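Local atomic coordinates of mevalonate 3-kinase (Thermoplasma acidophilum, PDB entry 4RKS), a protein that phosphorylates the 3-hydroxyl of (R)-mevalonate with ATP, a step of the alternative mevalonate route to isoprenoids found in extreme acidophiles of the order Thermoplasmatales. Residues Ser194-Ala199 against Asp309-Ile314; Gly245-Ala250 against Asp286-Tyr291; Gly55-Asp60 against Arg326-Ala331; Gly167-Thr172 against Glu182-Pro187. All coordinates share one frame; numbering follows the deposited sequence.

Contact 1 of 4, residues Ser194-Ala199 against Asp309-Ile314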
loop_
_atom_site.group_PDB
_atom_site.type_symbol
_atom_site.label_atom_id
_atom_site.label_comp_id
_atom_site.label_asym_id
_atom_site.label_seq_id
_atom_site.Cartn_x
_atom_site.Cartn_y
_atom_site.Cartn_z
ATOM N N SER A 194 17.529 -1.958 1.387
ATOM C CA SER A 194 16.782 -2.360 0.209
ATOM C C SER A 194 15.817 -3.451 0.603
ATOM O O SER A 194 15.947 -4.051 1.662
ATOM C CB SER A 194 17.710 -2.857 -0.914
ATOM O OG SER A 194 18.752 -1.931 -1.176
ATOM N N ILE A 195 14.851 -3.714 -0.267
ATOM C CA ILE A 195 13.962 -4.843 -0.074
ATOM C C ILE A 195 14.037 -5.752 -1.289
ATOM O O ILE A 195 13.805 -5.312 -2.422
ATOM C CB ILE A 195 12.509 -4.382 0.168
ATOM C CG1 ILE A 195 12.407 -3.700 1.539
ATOM C CG2 ILE A 195 11.541 -5.565 0.098
ATOM C CD1 ILE A 195 11.058 -3.073 1.828
ATOM N N VAL A 196 14.395 -7.013 -1.075
ATOM C CA VAL A 196 14.307 -7.972 -2.170
ATOM C C VAL A 196 12.962 -8.700 -2.110
ATOM O O VAL A 196 12.662 -9.407 -1.150
ATOM C CB VAL A 196 15.465 -8.997 -2.149
ATOM C CG1 VAL A 196 15.367 -9.928 -3.371
ATOM C CG2 VAL A 196 16.793 -8.274 -2.137
ATOM N N ALA A 197 12.153 -8.522 -3.147
ATOM C CA ALA A 197 10.844 -9.165 -3.188
ATOM C C ALA A 197 10.908 -10.502 -3.933
ATOM O O ALA A 197 11.373 -10.579 -5.074
ATOM C CB ALA A 197 9.812 -8.237 -3.838
ATOM N N PHE A 198 10.437 -11.552 -3.273
ATOM C CA PHE A 198 10.344 -12.859 -3.894
ATOM C C PHE A 198 8.895 -13.160 -4.213
ATOM O O PHE A 198 8.089 -13.397 -3.305
ATOM C CB PHE A 198 10.931 -13.932 -2.977
ATOM C CG PHE A 198 12.408 -13.762 -2.718
ATOM C CD1 PHE A 198 12.858 -12.911 -1.724
ATOM C CD2 PHE A 198 13.343 -14.454 -3.475
ATOM C CE1 PHE A 198 14.209 -12.757 -1.482
ATOM C CE2 PHE A 198 14.697 -14.297 -3.243
ATOM C CZ PHE A 198 15.131 -13.452 -2.244
ATOM N N ALA A 199 8.573 -13.159 -5.508
ATOM C CA ALA A 199 7.203 -13.363 -5.977
ATOM C C ALA A 199 6.923 -14.824 -6.364
ATOM O O ALA A 199 7.544 -15.353 -7.278
ATOM C CB ALA A 199 6.924 -12.440 -7.158
ATOM N N ASP A 309 22.674 -7.137 -3.254
ATOM C CA ASP A 309 22.978 -7.903 -4.468
ATOM C C ASP A 309 23.240 -9.354 -4.133
ATOM O O ASP A 309 22.847 -10.253 -4.881
ATOM C CB ASP A 309 24.169 -7.311 -5.223
ATOM C CG ASP A 309 23.784 -6.079 -6.026
ATOM O OD1 ASP A 309 22.679 -6.072 -6.608
ATOM O OD2 ASP A 309 24.575 -5.115 -6.064
ATOM N N ARG A 310 23.891 -9.583 -2.998
ATOM C CA ARG A 310 24.117 -10.941 -2.515
ATOM C C ARG A 310 22.809 -11.710 -2.314
ATOM O O ARG A 310 22.652 -12.833 -2.804
ATOM C CB ARG A 310 24.891 -10.900 -1.212
ATOM C CG ARG A 310 25.050 -12.236 -0.548
ATOM C CD ARG A 310 26.190 -12.149 0.446
ATOM N NE ARG A 310 26.291 -13.344 1.270
ATOM C CZ ARG A 310 27.085 -13.446 2.328
ATOM N NH1 ARG A 310 27.836 -12.411 2.694
ATOM N NH2 ARG A 310 27.119 -14.577 3.026
ATOM N N LEU A 311 21.874 -11.100 -1.588
ATOM C CA LEU A 311 20.561 -11.710 -1.371
ATOM C C LEU A 311 19.817 -11.941 -2.690
ATOM O O LEU A 311 19.271 -13.014 -2.934
ATOM C CB LEU A 311 19.713 -10.839 -0.447
ATOM C CG LEU A 311 18.331 -11.404 -0.131
ATOM C CD1 LEU A 311 18.428 -12.814 0.469
ATOM C CD2 LEU A 311 17.623 -10.457 0.821
ATOM N N PHE A 312 19.823 -10.926 -3.541
ATOM C CA PHE A 312 19.146 -10.983 -4.826
ATOM C C PHE A 312 19.708 -12.107 -5.702
ATOM O O PHE A 312 19.008 -12.665 -6.546
ATOM C CB PHE A 312 19.270 -9.626 -5.529
ATOM C CG PHE A 312 18.556 -9.544 -6.854
ATOM C CD1 PHE A 312 17.217 -9.173 -6.918
ATOM C CD2 PHE A 312 19.227 -9.823 -8.038
ATOM C CE1 PHE A 312 16.557 -9.090 -8.138
ATOM C CE2 PHE A 312 18.574 -9.745 -9.265
ATOM C CZ PHE A 312 17.238 -9.377 -9.319
ATOM N N SER A 313 20.970 -12.457 -5.492
ATOM C CA SER A 313 21.607 -13.407 -6.391
ATOM C C SER A 313 21.547 -14.860 -5.899
ATOM O O SER A 313 22.161 -15.730 -6.515
ATOM C CB SER A 313 23.062 -12.991 -6.643
ATOM O OG SER A 313 23.887 -13.372 -5.558
ATOM N N ILE A 314 20.809 -15.136 -4.818
ATOM C CA ILE A 314 20.719 -16.515 -4.325
ATOM C C ILE A 314 20.091 -17.410 -5.389
ATOM O O ILE A 314 19.310 -16.946 -6.226
ATOM C CB ILE A 314 19.903 -16.656 -3.007
ATOM C CG1 ILE A 314 18.433 -16.275 -3.207
ATOM C CG2 ILE A 314 20.542 -15.862 -1.867
ATOM C CD1 ILE A 314 17.547 -16.646 -2.027
#
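Val196 and Leu311 touch where strand 193-199 packs against the end of helix 308-312, an instance of a helix covering a sheet mainly through hydrocarbon, no hydrogen bond crossing between the two segments. Along the strand, Val196 points toward the helix and divides its branches between two consecutive helical residues. CG2 of Val196 meets CD2 of Leu311 at 3.8 Å, the two side chains sliding past each other in opposite directions. CG1 stands anti to the backbone N of Val196 (chi1 -177°), which turns it to the other side, where it comes 4.1 Å from CD1 of Phe312; these side chains cross at about a right angle.

Two residues on, Phe198 starts off to one side, but its ring reaches back to the helix end. CE2 of Phe198 lies 3.9 Å from CD1 of Ile314, while the edge of the ring, near its plane, faces the carbonyl O of Leu311, with CZ of Phe198 at 4.2 Å from it. That carbonyl also receives the N-H of Ile314, and OG of Ser313 bonds to Arg310 O at 3.1 Å, so the chain leaving the helix is tied back to its last turn.

Strand 193-199 is flanked by strands 298-304 and 321-327. Leu311 also packs on Val301, Phe312 has a cation-pi contact with Lys322, and helix 271-283 adds Leu276 beside Phe198 and Tyr279 beside Ile314.

Contact 2 of 4, residues Gly245-Ala250 against Asp286-Tyr291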
loop_
_atom_site.group_PDB
_atom_site.type_symbol
_atom_site.label_atom_id
_atom_site.label_comp_id
_atom_site.label_asym_id
_atom_site.label_seq_id
_atom_site.Cartn_x
_atom_site.Cartn_y
_atom_site.Cartn_z
ATOM N N GLY A 245 15.148 -2.204 13.864
ATOM C CA GLY A 245 14.121 -2.481 14.853
ATOM C C GLY A 245 12.741 -2.466 14.224
ATOM O O GLY A 245 11.892 -3.310 14.511
ATOM N N ILE A 246 12.520 -1.503 13.346
ATOM C CA ILE A 246 11.240 -1.381 12.673
ATOM C C ILE A 246 10.968 -2.633 11.838
ATOM O O ILE A 246 9.869 -3.189 11.898
ATOM C CB ILE A 246 11.199 -0.088 11.811
ATOM C CG1 ILE A 246 11.078 1.136 12.731
ATOM C CG2 ILE A 246 10.026 -0.091 10.845
ATOM C CD1 ILE A 246 11.445 2.470 12.041
ATOM N N PHE A 247 11.971 -3.112 11.104
ATOM C CA PHE A 247 11.740 -4.261 10.226
ATOM C C PHE A 247 11.682 -5.568 11.011
ATOM O O PHE A 247 10.850 -6.428 10.707
ATOM C CB PHE A 247 12.799 -4.353 9.135
ATOM C CG PHE A 247 12.550 -3.426 7.965
ATOM C CD1 PHE A 247 11.408 -3.560 7.194
ATOM C CD2 PHE A 247 13.475 -2.444 7.622
ATOM C CE1 PHE A 247 11.180 -2.724 6.114
ATOM C CE2 PHE A 247 13.246 -1.595 6.528
ATOM C CZ PHE A 247 12.100 -1.745 5.782
ATOM N N ASP A 248 12.532 -5.708 12.027
ATOM C CA ASP A 248 12.405 -6.823 12.974
ATOM C C ASP A 248 10.980 -6.943 13.514
ATOM O O ASP A 248 10.428 -8.037 13.597
ATOM C CB ASP A 248 13.348 -6.660 14.165
ATOM C CG ASP A 248 14.802 -6.888 13.813
ATOM O OD1 ASP A 248 15.103 -7.386 12.707
ATOM O OD2 ASP A 248 15.651 -6.565 14.671
ATOM N N LEU A 249 10.395 -5.809 13.902
ATOM C CA LEU A 249 9.036 -5.799 14.435
ATOM C C LEU A 249 8.001 -6.147 13.355
ATOM O O LEU A 249 7.036 -6.859 13.630
ATOM C CB LEU A 249 8.725 -4.439 15.062
ATOM C CG LEU A 249 7.388 -4.204 15.775
ATOM C CD1 LEU A 249 7.523 -3.088 16.775
ATOM C CD2 LEU A 249 6.307 -3.811 14.776
ATOM N N ALA A 250 8.204 -5.641 12.143
ATOM C CA ALA A 250 7.347 -5.971 11.016
ATOM C C ALA A 250 7.295 -7.484 10.794
ATOM O O ALA A 250 6.237 -8.022 10.484
ATOM C CB ALA A 250 7.823 -5.276 9.763
ATOM N N ASP A 286 24.352 -14.925 9.513
ATOM C CA ASP A 286 25.492 -14.450 8.732
ATOM C C ASP A 286 25.421 -12.929 8.496
ATOM O O ASP A 286 26.372 -12.196 8.791
ATOM C CB ASP A 286 25.551 -15.223 7.402
ATOM C CG ASP A 286 26.721 -14.809 6.515
ATOM O OD1 ASP A 286 27.657 -14.156 7.006
ATOM O OD2 ASP A 286 26.699 -15.149 5.316
ATOM N N TYR A 287 24.298 -12.455 7.961
ATOM C CA TYR A 287 24.066 -11.023 7.861
ATOM C C TYR A 287 22.596 -10.713 8.135
ATOM O O TYR A 287 21.741 -11.578 7.993
ATOM C CB TYR A 287 24.503 -10.486 6.498
ATOM C CG TYR A 287 23.830 -11.085 5.274
ATOM C CD1 TYR A 287 24.324 -12.243 4.677
ATOM C CD2 TYR A 287 22.723 -10.465 4.688
ATOM C CE1 TYR A 287 23.722 -12.778 3.545
ATOM C CE2 TYR A 287 22.117 -10.990 3.561
ATOM C CZ TYR A 287 22.617 -12.149 2.994
ATOM O OH TYR A 287 22.009 -12.669 1.870
ATOM N N TRP A 288 22.309 -9.483 8.548
ATOM C CA TRP A 288 20.955 -9.132 8.965
ATOM C C TRP A 288 19.943 -9.197 7.824
ATOM O O TRP A 288 20.201 -8.752 6.699
ATOM C CB TRP A 288 20.923 -7.735 9.581
ATOM C CG TRP A 288 19.539 -7.315 10.022
ATOM C CD1 TRP A 288 18.933 -7.594 11.221
ATOM C CD2 TRP A 288 18.590 -6.553 9.261
ATOM N NE1 TRP A 288 17.660 -7.044 11.250
ATOM C CE2 TRP A 288 17.431 -6.404 10.061
ATOM C CE3 TRP A 288 18.607 -5.982 7.982
ATOM C CZ2 TRP A 288 16.312 -5.696 9.623
ATOM C CZ3 TRP A 288 17.490 -5.288 7.549
ATOM C CH2 TRP A 288 16.355 -5.158 8.365
ATOM N N ASN A 289 18.790 -9.769 8.124
ATOM C CA ASN A 289 17.612 -9.580 7.294
ATOM C C ASN A 289 16.380 -9.688 8.165
ATOM O O ASN A 289 16.459 -10.143 9.310
ATOM C CB ASN A 289 17.544 -10.594 6.154
ATOM C CG ASN A 289 17.142 -11.979 6.623
ATOM O OD1 ASN A 289 15.974 -12.238 6.931
ATOM N ND2 ASN A 289 18.113 -12.882 6.679
ATOM N N ALA A 290 15.251 -9.263 7.606
ATOM C CA ALA A 290 13.927 -9.450 8.199
ATOM C C ALA A 290 12.937 -9.525 7.051
ATOM O O ALA A 290 13.118 -8.832 6.041
ATOM C CB ALA A 290 13.578 -8.311 9.145
ATOM N N TYR A 291 11.895 -10.344 7.184
ATOM C CA TYR A 291 10.934 -10.482 6.089
ATOM C C TYR A 291 9.519 -10.055 6.480
ATOM O O TYR A 291 9.172 -10.046 7.649
ATOM C CB TYR A 291 10.892 -11.927 5.578
ATOM C CG TYR A 291 10.090 -12.845 6.464
ATOM C CD1 TYR A 291 10.690 -13.500 7.533
ATOM C CD2 TYR A 291 8.738 -13.060 6.236
ATOM C CE1 TYR A 291 9.964 -14.332 8.351
ATOM C CE2 TYR A 291 8.005 -13.890 7.051
ATOM C CZ TYR A 291 8.619 -14.521 8.106
ATOM O OH TYR A 291 7.890 -15.352 8.915
HETATM O O HOH W 1 16.085 -9.839 11.696
#
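Asp248 and Trp288 make a polar link between helix 243-262 and the chain entering strand 289-292, showing how one indole N-H can tie a helix to a strand. NE1 of Trp288 gives its hydrogen to OD1 of Asp248 at 3.0 Å. The oxygen is met on its syn side and lies close to the indole plane, although the carboxylate and ring planes are 50° apart and the bond is moderately bent. A water also donates to OD1 of Asp248, 2.8 Å away. Farther along, N of Tyr291 bonds to OE1 of Gln251, a second polar tie between helix and strand.

Among apolar contacts, CB of Phe247 meets the edge of the indole in its plane, 3.7 Å from CH2 of Trp288, and the two side chains cross at about a right angle. With CG of Trp288 anti to its backbone N (chi1 180°), the indole extends toward the helix and presents this edge. CB of the small Ala290 lies 4.0 Å from CB of Phe247; it is also in van der Waals contact with a backbone carbonyl, O of Phe247.

Lys244, on the same helix, adds a cation-pi contact to the indole. The axes of segments 245-250 and 289-291 pass 7.1 Å apart, 40° between their directions: a helix packed on the side of the sheet that carries Ala290, in the C-terminal domain of this GHMP-family kinase.

Contact 3 of 4, residues Gly55-Asp60 against Arg326-Ala331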
loop_
_atom_site.group_PDB
_atom_site.type_symbol
_atom_site.label_atom_id
_atom_site.label_comp_id
_atom_site.label_asym_id
_atom_site.label_seq_id
_atom_site.Cartn_x
_atom_site.Cartn_y
_atom_site.Cartn_z
ATOM N N GLY A 55 2.720 1.307 7.208
ATOM C CA GLY A 55 3.206 0.834 5.928
ATOM C C GLY A 55 4.288 1.686 5.301
ATOM O O GLY A 55 4.601 2.776 5.786
ATOM N N ILE A 56 4.848 1.179 4.205
ATOM C CA ILE A 56 5.838 1.909 3.404
ATOM C C ILE A 56 5.391 1.959 1.949
ATOM O O ILE A 56 4.752 1.021 1.476
ATOM C CB ILE A 56 7.225 1.230 3.419
ATOM C CG1 ILE A 56 7.046 -0.277 3.229
ATOM C CG2 ILE A 56 7.996 1.559 4.666
ATOM C CD1 ILE A 56 8.354 -1.056 3.137
ATOM N N ALA A 57 5.733 3.031 1.240
ATOM C CA ALA A 57 5.619 3.046 -0.217
ATOM C C ALA A 57 6.934 2.550 -0.824
ATOM O O ALA A 57 8.007 2.850 -0.305
ATOM C CB ALA A 57 5.287 4.431 -0.724
ATOM N N TYR A 58 6.854 1.780 -1.908
ATOM C CA TYR A 58 8.068 1.278 -2.558
ATOM C C TYR A 58 8.021 1.484 -4.070
ATOM O O TYR A 58 6.954 1.737 -4.640
ATOM C CB TYR A 58 8.265 -0.208 -2.252
ATOM C CG TYR A 58 7.299 -1.133 -2.998
ATOM C CD1 TYR A 58 6.056 -1.450 -2.461
ATOM C CD2 TYR A 58 7.643 -1.694 -4.229
ATOM C CE1 TYR A 58 5.183 -2.296 -3.118
ATOM C CE2 TYR A 58 6.766 -2.534 -4.910
ATOM C CZ TYR A 58 5.536 -2.831 -4.344
ATOM O OH TYR A 58 4.647 -3.660 -4.991
ATOM N N SER A 59 9.185 1.378 -4.710
ATOM C CA SER A 59 9.251 1.206 -6.158
ATOM C C SER A 59 10.515 0.396 -6.415
ATOM O O SER A 59 11.017 -0.235 -5.491
ATOM C CB SER A 59 9.285 2.545 -6.896
ATOM O OG SER A 59 8.999 2.385 -8.280
ATOM N N ASP A 60 11.034 0.413 -7.644
ATOM C CA ASP A 60 12.406 -0.062 -7.870
ATOM C C ASP A 60 13.328 1.160 -7.870
ATOM O O ASP A 60 12.866 2.268 -7.609
ATOM C CB ASP A 60 12.516 -0.872 -9.161
ATOM C CG ASP A 60 12.036 -0.106 -10.385
ATOM O OD1 ASP A 60 11.948 1.147 -10.339
ATOM O OD2 ASP A 60 11.756 -0.767 -11.404
ATOM N N ARG A 326 12.963 -0.398 -3.295
ATOM C CA ARG A 326 13.420 0.603 -2.345
ATOM C C ARG A 326 12.252 1.457 -1.839
ATOM O O ARG A 326 11.213 1.549 -2.493
ATOM C CB ARG A 326 14.492 1.496 -2.970
ATOM C CG ARG A 326 14.037 2.281 -4.175
ATOM C CD ARG A 326 14.970 3.459 -4.440
ATOM N NE ARG A 326 16.379 3.067 -4.444
ATOM C CZ ARG A 326 17.375 3.868 -4.816
ATOM N NH1 ARG A 326 17.119 5.106 -5.220
ATOM N NH2 ARG A 326 18.627 3.427 -4.789
ATOM N N ILE A 327 12.434 2.082 -0.682
ATOM C CA ILE A 327 11.393 2.944 -0.098
ATOM C C ILE A 327 11.329 4.261 -0.865
ATOM O O ILE A 327 12.357 4.871 -1.087
ATOM C CB ILE A 327 11.660 3.251 1.386
ATOM C CG1 ILE A 327 11.799 1.963 2.204
ATOM C CG2 ILE A 327 10.591 4.194 1.957
ATOM C CD1 ILE A 327 10.844 0.902 1.828
ATOM N N VAL A 328 10.138 4.702 -1.270
ATOM C CA VAL A 328 10.024 5.971 -1.992
ATOM C C VAL A 328 8.983 6.913 -1.350
ATOM O O VAL A 328 8.425 6.601 -0.282
ATOM C CB VAL A 328 9.685 5.741 -3.484
ATOM C CG1 VAL A 328 10.788 4.899 -4.160
ATOM C CG2 VAL A 328 8.320 5.062 -3.649
ATOM N N GLY A 329 8.738 8.057 -1.999
ATOM C CA GLY A 329 7.898 9.123 -1.450
ATOM C C GLY A 329 6.425 9.034 -1.850
ATOM O O GLY A 329 5.974 8.000 -2.351
ATOM N N GLY A 330 5.681 10.127 -1.649
ATOM C CA GLY A 330 4.233 10.130 -1.853
ATOM C C GLY A 330 3.774 10.453 -3.272
ATOM O O GLY A 330 4.594 10.653 -4.162
ATOM N N ALA A 331 2.458 10.472 -3.486
ATOM C CA ALA A 331 1.876 10.705 -4.811
ATOM C C ALA A 331 2.187 12.108 -5.306
ATOM O O ALA A 331 2.386 13.020 -4.499
ATOM C CB ALA A 331 0.365 10.486 -4.758
#
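Ser59 and Arg326 form an antiparallel hydrogen-bonded pair, the regular end of a short strand pairing that soon diverges, the touching parts running 118° apart. N of Ser59 bonds to O of Arg326 at 3.0 Å, nearly along the C=O axis, and N of Arg326 returns a bond to O of Ser59 at 2.9 Å. Next to them Tyr58 and Ile327 are a non-hydrogen-bonded pair, with CA of Tyr58 3.2 Å from O of Arg326 in a CA-H...O contact. Beyond it, N of Val328 reaches O of Ala57 at 3.0 Å, 47° out of the carbonyl plane.

Around this backbone, CG2 of Val328 rests 3.6 Å from C of Tyr58, while CG1 of Val328, anti to its own carbonyl carbon (chi1 -60°), turns to CB of Ser59 at 3.9 Å. The methyl ends of Ile56 and Ile327 press together, CD1 to CD1, at 3.4 Å, tighter than usual; these side chains cross at about a right angle.

Farther out, OG of Ser59 is bonded to O of Ile65 and OD2 of Asp60 to OG of Ser64. The side chain of Ala57 lies about 6 Å from that of the substrate-binding Arg163, placing the pairing beside the mevalonate site. Ile195 of strand 193-199 packs on both isoleucines, and Gly168 bonds to the backbones of Ala57 and Val328. Strand 53-59 lies between strands 24-34 and 169-174, and its outgoing end pairs with strand 321-327.

Contact 4 of 4, residues Gly167-Thr172 against Glu182-Pro187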
loop_
_atom_site.group_PDB
_atom_site.type_symbol
_atom_site.label_atom_id
_atom_site.label_comp_id
_atom_site.label_asym_id
_atom_site.label_seq_id
_atom_site.Cartn_x
_atom_site.Cartn_y
_atom_site.Cartn_z
ATOM N N GLY A 167 3.638 8.792 1.515
ATOM C CA GLY A 167 4.936 8.250 1.153
ATOM C C GLY A 167 5.779 7.843 2.341
ATOM O O GLY A 167 5.377 8.008 3.486
ATOM N N GLY A 168 6.970 7.317 2.073
ATOM C CA GLY A 168 7.841 6.872 3.148
ATOM C C GLY A 168 7.204 5.863 4.089
ATOM O O GLY A 168 6.409 5.005 3.677
ATOM N N LEU A 169 7.573 5.945 5.361
ATOM C CA LEU A 169 6.960 5.115 6.386
ATOM C C LEU A 169 5.845 5.908 7.036
ATOM O O LEU A 169 6.066 7.033 7.466
ATOM C CB LEU A 169 7.975 4.690 7.444
ATOM C CG LEU A 169 7.453 3.985 8.692
ATOM C CD1 LEU A 169 6.831 2.647 8.320
ATOM C CD2 LEU A 169 8.593 3.806 9.727
ATOM N N THR A 170 4.654 5.320 7.091
ATOM C CA THR A 170 3.511 5.979 7.697
ATOM C C THR A 170 2.867 5.075 8.727
ATOM O O THR A 170 3.075 3.850 8.722
ATOM C CB THR A 170 2.444 6.362 6.655
ATOM O OG1 THR A 170 2.043 5.186 5.942
ATOM C CG2 THR A 170 2.979 7.433 5.685
ATOM N N ILE A 171 2.114 5.700 9.625
ATOM C CA ILE A 171 1.207 5.008 10.511
ATOM C C ILE A 171 -0.186 5.556 10.245
ATOM O O ILE A 171 -0.365 6.764 10.125
ATOM C CB ILE A 171 1.570 5.202 12.001
ATOM C CG1 ILE A 171 2.833 4.426 12.364
ATOM C CG2 ILE A 171 0.403 4.793 12.904
ATOM C CD1 ILE A 171 3.372 4.807 13.704
ATOM N N THR A 172 -1.170 4.676 10.127
ATOM C CA THR A 172 -2.539 5.134 10.001
ATOM C C THR A 172 -3.286 4.708 11.251
ATOM O O THR A 172 -3.636 3.534 11.396
ATOM C CB THR A 172 -3.212 4.588 8.750
ATOM O OG1 THR A 172 -2.505 5.073 7.607
ATOM C CG2 THR A 172 -4.682 5.051 8.669
ATOM N N GLU A 182 -0.158 9.475 9.414
ATOM C CA GLU A 182 0.934 10.352 9.812
ATOM C C GLU A 182 2.255 9.876 9.190
ATOM O O GLU A 182 2.552 8.678 9.208
ATOM C CB GLU A 182 1.034 10.380 11.354
ATOM C CG GLU A 182 2.336 10.939 11.912
ATOM C CD GLU A 182 2.448 10.846 13.443
ATOM O OE1 GLU A 182 1.713 10.055 14.089
ATOM O OE2 GLU A 182 3.299 11.572 13.997
ATOM N N LYS A 183 3.046 10.809 8.660
ATOM C CA LYS A 183 4.375 10.491 8.141
ATOM C C LYS A 183 5.356 10.344 9.288
ATOM O O LYS A 183 5.497 11.255 10.098
ATOM C CB LYS A 183 4.860 11.578 7.185
ATOM C CG LYS A 183 4.087 11.633 5.893
ATOM C CD LYS A 183 3.921 13.066 5.403
ATOM C CE LYS A 183 5.237 13.634 4.915
ATOM N NZ LYS A 183 5.041 14.943 4.233
ATOM N N ILE A 184 6.053 9.211 9.333
ATOM C CA ILE A 184 6.913 8.878 10.468
ATOM C C ILE A 184 8.398 8.979 10.125
ATOM O O ILE A 184 9.195 9.463 10.931
ATOM C CB ILE A 184 6.590 7.446 10.983
ATOM C CG1 ILE A 184 5.127 7.357 11.425
ATOM C CG2 ILE A 184 7.474 7.078 12.120
ATOM C CD1 ILE A 184 4.770 8.287 12.578
ATOM N N LEU A 185 8.762 8.523 8.924
ATOM C CA LEU A 185 10.118 8.668 8.394
ATOM C C LEU A 185 10.068 8.914 6.880
ATOM O O LEU A 185 9.200 8.371 6.174
ATOM C CB LEU A 185 10.972 7.425 8.685
ATOM C CG LEU A 185 11.491 7.132 10.099
ATOM C CD1 LEU A 185 12.167 5.745 10.112
ATOM C CD2 LEU A 185 12.465 8.223 10.572
ATOM N N ASP A 186 10.991 9.740 6.399
ATOM C CA ASP A 186 11.164 10.004 4.967
ATOM C C ASP A 186 11.791 8.787 4.274
ATOM O O ASP A 186 12.472 7.990 4.917
ATOM C CB ASP A 186 12.065 11.235 4.746
ATOM C CG ASP A 186 11.475 12.526 5.313
ATOM O OD1 ASP A 186 10.231 12.657 5.364
ATOM O OD2 ASP A 186 12.266 13.427 5.682
ATOM N N PRO A 187 11.591 8.660 2.956
ATOM C CA PRO A 187 12.301 7.637 2.173
ATOM C C PRO A 187 13.825 7.709 2.357
ATOM O O PRO A 187 14.485 6.674 2.331
ATOM C CB PRO A 187 11.901 7.950 0.715
ATOM C CG PRO A 187 11.053 9.206 0.757
ATOM C CD PRO A 187 10.595 9.402 2.157
#
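Leu169 faces both Ile184 and Leu185 across an antiparallel beta hairpin, a classic beta bulge that shifts the register by one between strands 169-174 and 179-185. O of Leu169 accepts a bond from N of Ile184 at 2.9 Å. A weaker one reaches O of Leu169 from N of Leu185 at 3.4 Å; N of Leu169 donates to Leu185 O in return. Regular pairing follows: N and O of Ile171 bond to O and N of Glu182.

In the bulge, the CB of Ile184 points toward the first strand. CG1 of Ile184, anti to its own carbonyl carbon (chi1 -60°), meets CG1 of Ile171 at 3.8 Å. Leu169 and Leu185 lie side by side, pointing the same way, with CD2 of Leu169 at 4.1 Å from CD1 of Leu185. Helix 220-238 covers this apolar side through Ile234, Ala231 and Ala238. Beside it, the carboxylate of Glu182 forms a salt bridge with Lys235 and accepts a hydrogen bond from Trp173. Thr170, on the other face, packs on the substrate-binding Arg163.

At the hairpin's open end, Gly168 has positive phi (55°), and its CA lies 3.6 Å from O of Leu185. Pro187 packs directly on the glycine, its CD 3.9 Å from CA of Gly168.

Overall arrangement
The four contacts show chemistry following place in the fold. Contacts 3 and 4 are sheet pairings held by backbone hydrogen bonds, partly buried and nearer the chain's centre; contacts 1 and 2 are buried helix-on-strand packings farther out, the first without a hydrogen bond across its segments, the second with one indole-carboxylate bond. Strand 53-59 of contact 3 neighbours strand 169-174 of contact 4, and their centres are 10 Å apart. Strand 193-199 of contact 1 neighbours strand 321-327 of contact 3. Ile246 joins contact 2 to the leucines of contact 4, whereas contacts 1 and 2 meet through Tyr287 packing on Leu311 and Arg310, with an Arg310-Asp286 salt bridge beside it.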